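PDB 6ZLK: epimerase domain-containing protein from Bacillus cereus HuA2-4, which interconverts UDP-glucuronic acid and UDP-galacturonic acid by epimerisation at C4 of the sugar, with NAD as cofactor. Local coordinates for residues E246-I260 and V297-Y309. Sequence-based numbering, arbitrary orientation.
Sequences EQASILDIISMLEKI and VSLSDGLEAEYDY. With UGB ((2S,3R,4S,5R,6R)-6-[[[(2R,3S,4R,5R)-5-(2,4-dioxopyrimidin-1-yl)-3,4-dihydroxy-oxolan-2-yl]methoxy-hydroxy-phosphoryl]oxy-hydroxy-phosphoryl]oxy-3,4,5-trihydroxy-oxane-2-carboxylic acid), chain G.
The Y307 ring receives CG2 of I260 over one face, 3.8 Å from CG and offset toward the rim, a CH-pi contact, while OD1 of D308 lies in plane at the ring edge. In I260, CG2 is anti to the backbone N and lies over the ring, whereas CG1 stands beside that N and carries CD1 to L303. The whole I260 side chain sits among S300, L303, E304 and Y307, with CD1 3.7 Å from L303 CB. L303 is the reciprocal knob, set among I253, M256, L257 and I260, its CD1 against M256 CB and its CD2 facing L257 CD2. The M256 chain turns at chi3 (82°), which lays CE against S300 N and L299 CB. L299 wedges CD1 against A248 CB (3.5 Å) and CD2 against I253 CD1.

A second flat group, the E246 carboxylate, meets the start of helix 299-309. OE1 accepts L299 N at 2.9 Å from above the carboxylate plane, 55° out of it, and also accepts a hydrogen bond from a water that in turn accepts from S300 N; OE2 lies by S298 CB. These bonds engage two N-H groups of the helix's first turn, whose N-cap is S298. At the other end a water links K259 NZ to E304 OE1.

F190 of helix 189-198 packs on both I253 and L303, and I250 CD1 approaches O4D of UGB at 3.3 Å. Knobs-into-holes packing of two helices crossing at -64° thus joins a helix bordering the substrate pocket, begun by the S249-D252 capping box, to the C-terminal helix of this NAD-dependent epimerase/dehydratase family member.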
loop_
_atom_site.group_PDB
_atom_site.type_symbol
_atom_site.label_atom_id
_atom_site.label_comp_id
_atom_site.label_asym_id
_atom_site.label_seq_id
_atom_site.Cartn_x
_atom_site.Cartn_y
_atom_site.Cartn_z
ATOM N N GLU A 246 19.262 -15.517 16.639
ATOM C CA GLU A 246 18.686 -15.755 17.987
ATOM C C GLU A 246 17.565 -14.747 18.236
ATOM O O GLU A 246 17.817 -13.543 18.134
ATOM C CB GLU A 246 19.763 -15.608 19.056
ATOM C CG GLU A 246 20.818 -16.703 19.035
ATOM C CD GLU A 246 22.095 -16.522 19.865
ATOM O OE1 GLU A 246 22.259 -15.465 20.567
ATOM O OE2 GLU A 246 22.958 -17.459 19.794
ATOM N N GLN A 247 16.387 -15.221 18.582
ATOM C CA GLN A 247 15.232 -14.365 18.929
ATOM C C GLN A 247 15.370 -14.052 20.409
ATOM O O GLN A 247 15.877 -14.867 21.156
ATOM C CB GLN A 247 13.905 -15.023 18.558
ATOM C CG GLN A 247 13.770 -15.308 17.064
ATOM C CD GLN A 247 14.562 -16.518 16.596
ATOM O OE1 GLN A 247 14.482 -17.585 17.202
ATOM N NE2 GLN A 247 15.389 -16.356 15.560
ATOM N N ALA A 248 14.942 -12.871 20.835
ATOM C CA ALA A 248 15.033 -12.538 22.265
ATOM C C ALA A 248 13.965 -11.501 22.622
ATOM O O ALA A 248 13.519 -10.742 21.731
ATOM C CB ALA A 248 16.406 -12.007 22.622
ATOM N N SER A 249 13.647 -11.401 23.908
ATOM C CA SER A 249 12.791 -10.297 24.407
ATOM C C SER A 249 13.659 -9.057 24.685
ATOM O O SER A 249 14.872 -9.179 24.873
ATOM C CB SER A 249 12.005 -10.712 25.605
ATOM O OG SER A 249 12.869 -10.888 26.728
ATOM N N ILE A 250 13.004 -7.920 24.926
ATOM C CA ILE A 250 13.712 -6.715 25.349
ATOM C C ILE A 250 14.267 -6.935 26.752
ATOM O O ILE A 250 15.424 -6.499 27.020
ATOM C CB ILE A 250 12.799 -5.499 25.227
ATOM C CG1 ILE A 250 12.568 -5.201 23.753
ATOM C CG2 ILE A 250 13.329 -4.334 26.014
ATOM C CD1 ILE A 250 13.795 -4.659 23.048
ATOM N N LEU A 251 13.562 -7.650 27.611
ATOM C CA LEU A 251 14.102 -7.933 28.959
ATOM C C LEU A 251 15.342 -8.819 28.845
ATOM O O LEU A 251 16.299 -8.612 29.643
ATOM C CB LEU A 251 13.030 -8.598 29.803
ATOM C CG LEU A 251 11.870 -7.691 30.200
ATOM C CD1 LEU A 251 10.834 -8.516 30.930
ATOM C CD2 LEU A 251 12.311 -6.500 31.008
ATOM N N ASP A 252 15.343 -9.782 27.940
ATOM C CA ASP A 252 16.492 -10.702 27.746
ATOM C C ASP A 252 17.694 -9.857 27.324
ATOM O O ASP A 252 18.787 -10.093 27.854
ATOM C CB ASP A 252 16.238 -11.732 26.639
ATOM C CG ASP A 252 15.206 -12.806 26.891
ATOM O OD1 ASP A 252 14.963 -13.061 28.097
ATOM O OD2 ASP A 252 14.622 -13.350 25.850
ATOM N N ILE A 253 17.498 -8.932 26.384
ATOM C CA ILE A 253 18.563 -8.062 25.833
ATOM C C ILE A 253 19.138 -7.239 26.979
ATOM O O ILE A 253 20.391 -7.108 27.079
ATOM C CB ILE A 253 18.000 -7.199 24.687
ATOM C CG1 ILE A 253 17.597 -8.038 23.473
ATOM C CG2 ILE A 253 18.985 -6.106 24.302
ATOM C CD1 ILE A 253 18.688 -8.762 22.801
ATOM N N ILE A 254 18.254 -6.606 27.773
ATOM C CA ILE A 254 18.718 -5.759 28.886
ATOM C C ILE A 254 19.607 -6.624 29.788
ATOM O O ILE A 254 20.663 -6.107 30.182
ATOM C CB ILE A 254 17.547 -5.113 29.623
ATOM C CG1 ILE A 254 16.872 -4.077 28.734
ATOM C CG2 ILE A 254 18.035 -4.510 30.931
ATOM C CD1 ILE A 254 15.580 -3.533 29.278
ATOM N N SER A 255 19.247 -7.862 30.110
ATOM C CA SER A 255 20.095 -8.727 30.975
ATOM C C SER A 255 21.449 -8.961 30.329
ATOM O O SER A 255 22.451 -8.912 31.030
ATOM C CB SER A 255 19.449 -10.007 31.309
ATOM O OG SER A 255 18.318 -9.717 32.093
ATOM N N MET A 256 21.467 -9.202 29.037
ATOM C CA MET A 256 22.732 -9.454 28.333
ATOM C C MET A 256 23.558 -8.178 28.384
ATOM O O MET A 256 24.784 -8.305 28.577
ATOM C CB MET A 256 22.435 -9.810 26.878
ATOM C CG MET A 256 21.689 -11.121 26.800
ATOM S SD MET A 256 21.387 -11.563 25.088
ATOM C CE MET A 256 23.014 -12.258 24.831
ATOM N N LEU A 257 22.938 -7.007 28.276
ATOM C CA LEU A 257 23.679 -5.729 28.278
ATOM C C LEU A 257 24.212 -5.477 29.692
ATOM O O LEU A 257 25.305 -4.900 29.801
ATOM C CB LEU A 257 22.790 -4.581 27.790
ATOM C CG LEU A 257 22.556 -4.539 26.275
ATOM C CD1 LEU A 257 21.473 -3.515 25.984
ATOM C CD2 LEU A 257 23.824 -4.226 25.532
ATOM N N GLU A 258 23.436 -5.799 30.711
ATOM C CA GLU A 258 23.922 -5.683 32.116
ATOM C C GLU A 258 25.163 -6.551 32.290
ATOM O O GLU A 258 26.124 -6.057 32.962
ATOM C CB GLU A 258 22.817 -6.089 33.089
ATOM C CG GLU A 258 21.736 -5.027 33.166
ATOM C CD GLU A 258 20.574 -5.385 34.068
ATOM O OE1 GLU A 258 20.216 -6.585 34.145
ATOM O OE2 GLU A 258 20.022 -4.439 34.682
ATOM N N LYS A 259 25.173 -7.762 31.747
ATOM C CA LYS A 259 26.357 -8.648 31.914
ATOM C C LYS A 259 27.550 -8.024 31.168
ATOM O O LYS A 259 28.669 -8.010 31.737
ATOM C CB LYS A 259 26.063 -10.102 31.552
ATOM C CG LYS A 259 25.767 -10.384 30.090
ATOM C CD LYS A 259 25.595 -11.869 29.700
ATOM C CE LYS A 259 25.323 -12.082 28.210
ATOM N NZ LYS A 259 25.841 -10.962 27.373
ATOM N N ILE A 260 27.331 -7.425 29.994
ATOM C CA ILE A 260 28.413 -6.792 29.182
ATOM C C ILE A 260 28.951 -5.546 29.862
ATOM O O ILE A 260 30.198 -5.398 29.936
ATOM C CB ILE A 260 27.905 -6.476 27.763
ATOM C CG1 ILE A 260 27.679 -7.755 26.980
ATOM C CG2 ILE A 260 28.867 -5.531 27.053
ATOM C CD1 ILE A 260 26.830 -7.600 25.699
ATOM N N VAL A 297 26.036 -14.694 13.761
ATOM C CA VAL A 297 26.489 -13.854 14.894
ATOM C C VAL A 297 25.492 -13.983 16.047
ATOM O O VAL A 297 24.315 -13.627 15.858
ATOM C CB VAL A 297 26.662 -12.393 14.458
ATOM C CG1 VAL A 297 27.057 -11.523 15.640
ATOM C CG2 VAL A 297 27.659 -12.289 13.316
ATOM N N SER A 298 25.961 -14.406 17.224
ATOM C CA SER A 298 25.125 -14.536 18.427
ATOM C C SER A 298 24.785 -13.146 18.947
ATOM O O SER A 298 25.525 -12.187 18.702
ATOM C CB SER A 298 25.823 -15.324 19.531
ATOM O OG SER A 298 26.950 -14.583 19.978
ATOM N N LEU A 299 23.705 -13.060 19.676
ATOM C CA LEU A 299 23.346 -11.805 20.358
ATOM C C LEU A 299 24.461 -11.333 21.277
ATOM O O LEU A 299 24.697 -10.139 21.250
ATOM C CB LEU A 299 22.070 -12.010 21.168
ATOM C CG LEU A 299 20.813 -11.869 20.341
ATOM C CD1 LEU A 299 19.612 -12.340 21.164
ATOM C CD2 LEU A 299 20.646 -10.424 19.872
ATOM N N SER A 300 25.138 -12.207 22.019
ATOM C CA SER A 300 26.168 -11.703 22.966
ATOM C C SER A 300 27.292 -11.057 22.153
ATOM O O SER A 300 27.713 -9.929 22.483
ATOM C CB SER A 300 26.680 -12.745 23.944
ATOM O OG SER A 300 27.160 -13.868 23.266
ATOM N N ASP A 301 27.716 -11.679 21.061
ATOM C CA ASP A 301 28.788 -11.094 20.220
ATOM C C ASP A 301 28.285 -9.788 19.588
ATOM O O ASP A 301 29.035 -8.805 19.542
ATOM C CB ASP A 301 29.283 -12.093 19.184
ATOM C CG ASP A 301 30.168 -13.218 19.718
ATOM O OD1 ASP A 301 30.635 -13.123 20.882
ATOM O OD2 ASP A 301 30.411 -14.164 18.952
ATOM N N GLY A 302 27.060 -9.767 19.057
ATOM C CA GLY A 302 26.518 -8.577 18.351
ATOM C C GLY A 302 26.285 -7.417 19.309
ATOM O O GLY A 302 26.645 -6.275 18.955
ATOM N N LEU A 303 25.811 -7.701 20.525
ATOM C CA LEU A 303 25.595 -6.666 21.573
ATOM C C LEU A 303 26.928 -6.137 22.104
ATOM O O LEU A 303 27.015 -4.941 22.299
ATOM C CB LEU A 303 24.785 -7.286 22.692
ATOM C CG LEU A 303 23.309 -7.485 22.355
ATOM C CD1 LEU A 303 22.679 -8.230 23.494
ATOM C CD2 LEU A 303 22.599 -6.158 22.060
ATOM N N GLU A 304 27.957 -6.967 22.130
ATOM C CA GLU A 304 29.307 -6.477 22.513
ATOM C C GLU A 304 29.745 -5.409 21.519
ATOM O O GLU A 304 30.302 -4.379 21.927
ATOM C CB GLU A 304 30.314 -7.625 22.575
ATOM C CG GLU A 304 30.132 -8.473 23.811
ATOM C CD GLU A 304 30.793 -9.838 23.757
ATOM O OE1 GLU A 304 30.532 -10.635 24.707
ATOM O OE2 GLU A 304 31.516 -10.115 22.778
ATOM N N ALA A 305 29.547 -5.673 20.229
ATOM C CA ALA A 305 29.970 -4.764 19.164
ATOM C C ALA A 305 29.175 -3.488 19.308
ATOM O O ALA A 305 29.757 -2.407 19.210
ATOM C CB ALA A 305 29.742 -5.380 17.811
ATOM N N GLU A 306 27.844 -3.605 19.401
ATOM C CA GLU A 306 27.035 -2.377 19.467
ATOM C C GLU A 306 27.379 -1.609 20.746
ATOM O O GLU A 306 27.421 -0.364 20.630
ATOM C CB GLU A 306 25.538 -2.660 19.303
ATOM C CG GLU A 306 24.777 -1.334 19.165
ATOM C CD GLU A 306 23.325 -1.371 18.690
ATOM O OE1 GLU A 306 22.864 -2.480 18.287
ATOM O OE2 GLU A 306 22.643 -0.302 18.774
ATOM N N TYR A 307 27.589 -2.262 21.883
ATOM C CA TYR A 307 27.949 -1.605 23.149
ATOM C C TYR A 307 29.222 -0.785 22.890
ATOM O O TYR A 307 29.237 0.402 23.180
ATOM C CB TYR A 307 28.084 -2.671 24.230
ATOM C CG TYR A 307 28.454 -2.055 25.541
ATOM C CD1 TYR A 307 29.777 -1.824 25.837
ATOM C CD2 TYR A 307 27.473 -1.599 26.397
ATOM C CE1 TYR A 307 30.130 -1.217 27.028
ATOM C CE2 TYR A 307 27.811 -0.988 27.590
ATOM C CZ TYR A 307 29.140 -0.796 27.897
ATOM O OH TYR A 307 29.492 -0.216 29.085
ATOM N N ASP A 308 30.233 -1.403 22.285
ATOM C CA ASP A 308 31.529 -0.678 22.090
ATOM C C ASP A 308 31.315 0.493 21.136
ATOM O O ASP A 308 31.895 1.576 21.306
ATOM C CB ASP A 308 32.626 -1.641 21.662
ATOM C CG ASP A 308 33.236 -2.453 22.810
ATOM O OD1 ASP A 308 32.976 -2.134 23.967
ATOM O OD2 ASP A 308 33.902 -3.443 22.496
ATOM N N TYR A 309 30.490 0.344 20.092
ATOM C CA TYR A 309 30.240 1.412 19.111
ATOM C C TYR A 309 29.548 2.589 19.801
ATOM O O TYR A 309 29.967 3.739 19.633
ATOM C CB TYR A 309 29.357 0.859 17.982
ATOM C CG TYR A 309 28.765 1.959 17.152
ATOM C CD1 TYR A 309 29.507 2.616 16.171
ATOM C CD2 TYR A 309 27.480 2.395 17.397
ATOM C CE1 TYR A 309 28.965 3.669 15.451
ATOM C CE2 TYR A 309 26.939 3.477 16.718
ATOM C CZ TYR A 309 27.687 4.112 15.753
ATOM O OH TYR A 309 27.094 5.148 15.094
HETATM N N1 UGB G . 11.540 -0.479 22.353
HETATM C C2 UGB G . 11.637 -0.295 23.721
HETATM O O2 UGB G . 11.200 -1.095 24.541
HETATM N N3 UGB G . 12.283 0.851 24.089
HETATM C C4 UGB G . 12.812 1.817 23.257
HETATM O O4 UGB G . 13.352 2.804 23.753
HETATM C C5 UGB G . 12.650 1.560 21.854
HETATM C C6 UGB G . 12.027 0.444 21.464
HETATM P PA UGB G . 13.343 -1.469 17.483
HETATM P PB UGB G . 11.366 -2.566 15.637
HETATM O "O'P" UGB G . 12.291 0.949 11.886
HETATM O "O'Q" UGB G . 13.276 -0.041 10.323
HETATM C "C1'" UGB G . 10.528 -2.611 13.170
HETATM O O1A UGB G . 14.638 -2.096 17.861
HETATM O O1B UGB G . 10.608 -1.280 15.674
HETATM C C1D UGB G . 10.905 -1.712 21.881
HETATM C "C2'" UGB G . 10.512 -3.828 12.268
HETATM O "O2'" UGB G . 10.343 -5.000 13.069
HETATM O O2A UGB G . 13.251 -0.005 17.260
HETATM O O2B UGB G . 10.844 -3.767 16.333
HETATM C C2D UGB G . 9.963 -1.446 20.714
HETATM O O2D UGB G . 8.728 -1.008 21.247
HETATM C "C3'" UGB G . 11.813 -3.871 11.497
HETATM O "O3'" UGB G . 11.803 -4.998 10.612
HETATM O O3A UGB G . 12.834 -2.217 16.164
HETATM O O3B UGB G . 11.579 -2.900 14.090
HETATM C C3D UGB G . 9.950 -2.821 20.038
HETATM O O3D UGB G . 8.999 -3.673 20.657
HETATM C "C4'" UGB G . 12.029 -2.530 10.791
HETATM O "O4'" UGB G . 10.932 -2.217 9.925
HETATM C C4D UGB G . 11.374 -3.348 20.273
HETATM O O4D UGB G . 11.902 -2.570 21.376
HETATM C "C5'" UGB G . 12.111 -1.437 11.860
HETATM O "O5'" UGB G . 10.816 -1.404 12.463
HETATM C C5D UGB G . 12.307 -3.249 19.096
HETATM O O5D UGB G . 12.237 -1.912 18.559
HETATM C "C6'" UGB G . 12.576 -0.076 11.312
HETATM O O HOH W 1 24.032 -14.919 22.540
HETATM O O HOH W 2 28.398 -11.053 26.575
#